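Local coordinates for protein CdnC (Chryseobacterium gregarium DSM 19109, PDB 7MGV) that is an ATP-grasp ligase that installs single and bicyclic omega-ester macrocycles in a ribosomally made precursor peptide, probably at the expense of ATP, at residues 36-39 with 40-44. Numbering follows the deposited sequence.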
loop_
_atom_site.group_PDB
_atom_site.type_symbol
_atom_site.label_atom_id
_atom_site.label_comp_id
_atom_site.label_asym_id
_atom_site.label_seq_id
_atom_site.Cartn_x
_atom_site.Cartn_y
_atom_site.Cartn_z
ATOM N N ILE A 36 2.701 -6.087 24.005
ATOM C CA ILE A 36 3.103 -7.394 23.505
ATOM C C ILE A 36 3.438 -8.353 24.641
ATOM O O ILE A 36 3.444 -9.568 24.432
ATOM C CB ILE A 36 4.297 -7.245 22.540
ATOM C CG1 ILE A 36 4.517 -8.533 21.741
ATOM C CG2 ILE A 36 5.555 -6.857 23.301
ATOM C CD1 ILE A 36 5.824 -8.558 20.977
ATOM N N ASP A 37 3.698 -7.841 25.848
ATOM C CA ASP A 37 4.130 -8.706 26.943
ATOM C C ASP A 37 3.027 -9.669 27.363
ATOM O O ASP A 37 3.262 -10.876 27.507
ATOM C CB ASP A 37 4.588 -7.856 28.129
ATOM C CG ASP A 37 6.097 -7.792 28.250
ATOM O OD1 ASP A 37 6.787 -8.442 27.439
ATOM O OD2 ASP A 37 6.594 -7.086 29.153
ATOM N N LYS A 38 1.811 -9.159 27.564
ATOM C CA LYS A 38 0.721 -10.029 27.995
ATOM C C LYS A 38 0.294 -10.972 26.877
ATOM O O LYS A 38 -0.056 -12.131 27.133
ATOM C CB LYS A 38 -0.460 -9.192 28.484
ATOM C CG LYS A 38 -0.874 -9.492 29.918
ATOM C CD LYS A 38 0.240 -9.145 30.897
ATOM C CE LYS A 38 -0.156 -9.459 32.333
ATOM N NZ LYS A 38 -0.121 -10.919 32.627
ATOM N N VAL A 39 0.326 -10.496 25.629
ATOM C CA VAL A 39 0.037 -11.370 24.495
ATOM C C VAL A 39 1.050 -12.506 24.431
ATOM O O VAL A 39 0.689 -13.666 24.208
ATOM C CB VAL A 39 0.007 -10.560 23.184
ATOM C CG1 VAL A 39 -0.100 -11.488 21.984
ATOM C CG2 VAL A 39 -1.146 -9.570 23.196
ATOM N N THR A 40 2.330 -12.194 24.648
ATOM C CA THR A 40 3.367 -13.221 24.636
ATOM C C THR A 40 3.186 -14.200 25.790
ATOM O O THR A 40 3.389 -15.406 25.621
ATOM C CB THR A 40 4.749 -12.565 24.694
ATOM O OG1 THR A 40 4.959 -11.781 23.513
ATOM C CG2 THR A 40 5.844 -13.618 24.796
ATOM N N GLU A 41 2.801 -13.701 26.967
ATOM C CA GLU A 41 2.546 -14.588 28.100
ATOM C C GLU A 41 1.409 -15.557 27.793
ATOM O O GLU A 41 1.507 -16.763 28.061
ATOM C CB GLU A 41 2.226 -13.762 29.347
ATOM C CG GLU A 41 1.375 -14.495 30.374
ATOM C CD GLU A 41 0.974 -13.617 31.542
ATOM O OE1 GLU A 41 1.575 -12.536 31.713
ATOM O OE2 GLU A 41 0.052 -14.007 32.289
ATOM N N TYR A 42 0.317 -15.043 27.222
ATOM C CA TYR A 42 -0.821 -15.903 26.925
ATOM C C TYR A 42 -0.518 -16.861 25.777
ATOM O O TYR A 42 -1.062 -17.972 25.741
ATOM C CB TYR A 42 -2.052 -15.054 26.620
ATOM C CG TYR A 42 -2.718 -14.498 27.858
ATOM C CD1 TYR A 42 -2.858 -15.275 29.001
ATOM C CD2 TYR A 42 -3.204 -13.198 27.886
ATOM C CE1 TYR A 42 -3.466 -14.773 30.136
ATOM C CE2 TYR A 42 -3.813 -12.687 29.017
ATOM C CZ TYR A 42 -3.941 -13.479 30.138
ATOM O OH TYR A 42 -4.546 -12.975 31.266
ATOM N N ILE A 43 0.358 -16.468 24.847
ATOM C CA ILE A 43 0.788 -17.397 23.806
ATOM C C ILE A 43 1.665 -18.492 24.402
ATOM O O ILE A 43 1.559 -19.666 24.026
ATOM C CB ILE A 43 1.513 -16.644 22.675
ATOM C CG1 ILE A 43 0.527 -15.788 21.878
ATOM C CG2 ILE A 43 2.211 -17.623 21.742
ATOM C CD1 ILE A 43 1.188 -14.879 20.862
ATOM N N ASP A 44 2.544 -18.126 25.340
ATOM C CA ASP A 44 3.376 -19.113 26.022
ATOM C C ASP A 44 2.516 -20.140 26.745
ATOM O O ASP A 44 2.765 -21.350 26.660
ATOM C CB ASP A 44 4.319 -18.417 27.005
ATOM C CG ASP A 44 5.473 -17.719 26.313
ATOM O OD1 ASP A 44 5.570 -17.814 25.073
ATOM O OD2 ASP A 44 6.285 -17.076 27.012
#
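The carboxylate of E41 receives the NZ of K38 on the syn side of OE1, with the ammonium 32° out of the carboxylate plane. NZ to OE1 is 2.5 Å, a salt bridge three residues apart along helix 35-46; the distance is short and its exact value uncertain. The two side chains run alongside each other in the same direction. K38 gets there by bending at chi2 and again at chi4, whereas E41 stays extended beyond CG. The other flat group, the ring of Y42, has the K38 carbonyl oxygen obliquely beside it, 3.4 Å from CD2. K38 NZ also lies above one face of that ring, 28° off its normal, but 5.7 Å from the centroid is long and at most a weak attraction. Y42 OH bonds to the backbone oxygen of E330, and the Y42 side chain touches R332 and A338.

On another side of the helix, I36 O accepts twice, from opposite faces of its plane: T40 N at 2.9 Å and T40 OG1 at 2.8 Å. On the buried side V39 CG1 meets I43 CD1 at 3.8 Å. That side packs on strands 22-28 and 48-54 of the parallel sheet and also meets helix 332-341; helix 35-46 is the crossover of that beta-alpha-beta unit.

With an alanine in place of K38, the E41 carboxylate would probably lose its cationic mate and be freer to turn. T40 OG1 thus places its proton within its own helix, whereas the K38–E41 pair lies on the more exposed side, where solvent would probably weaken it.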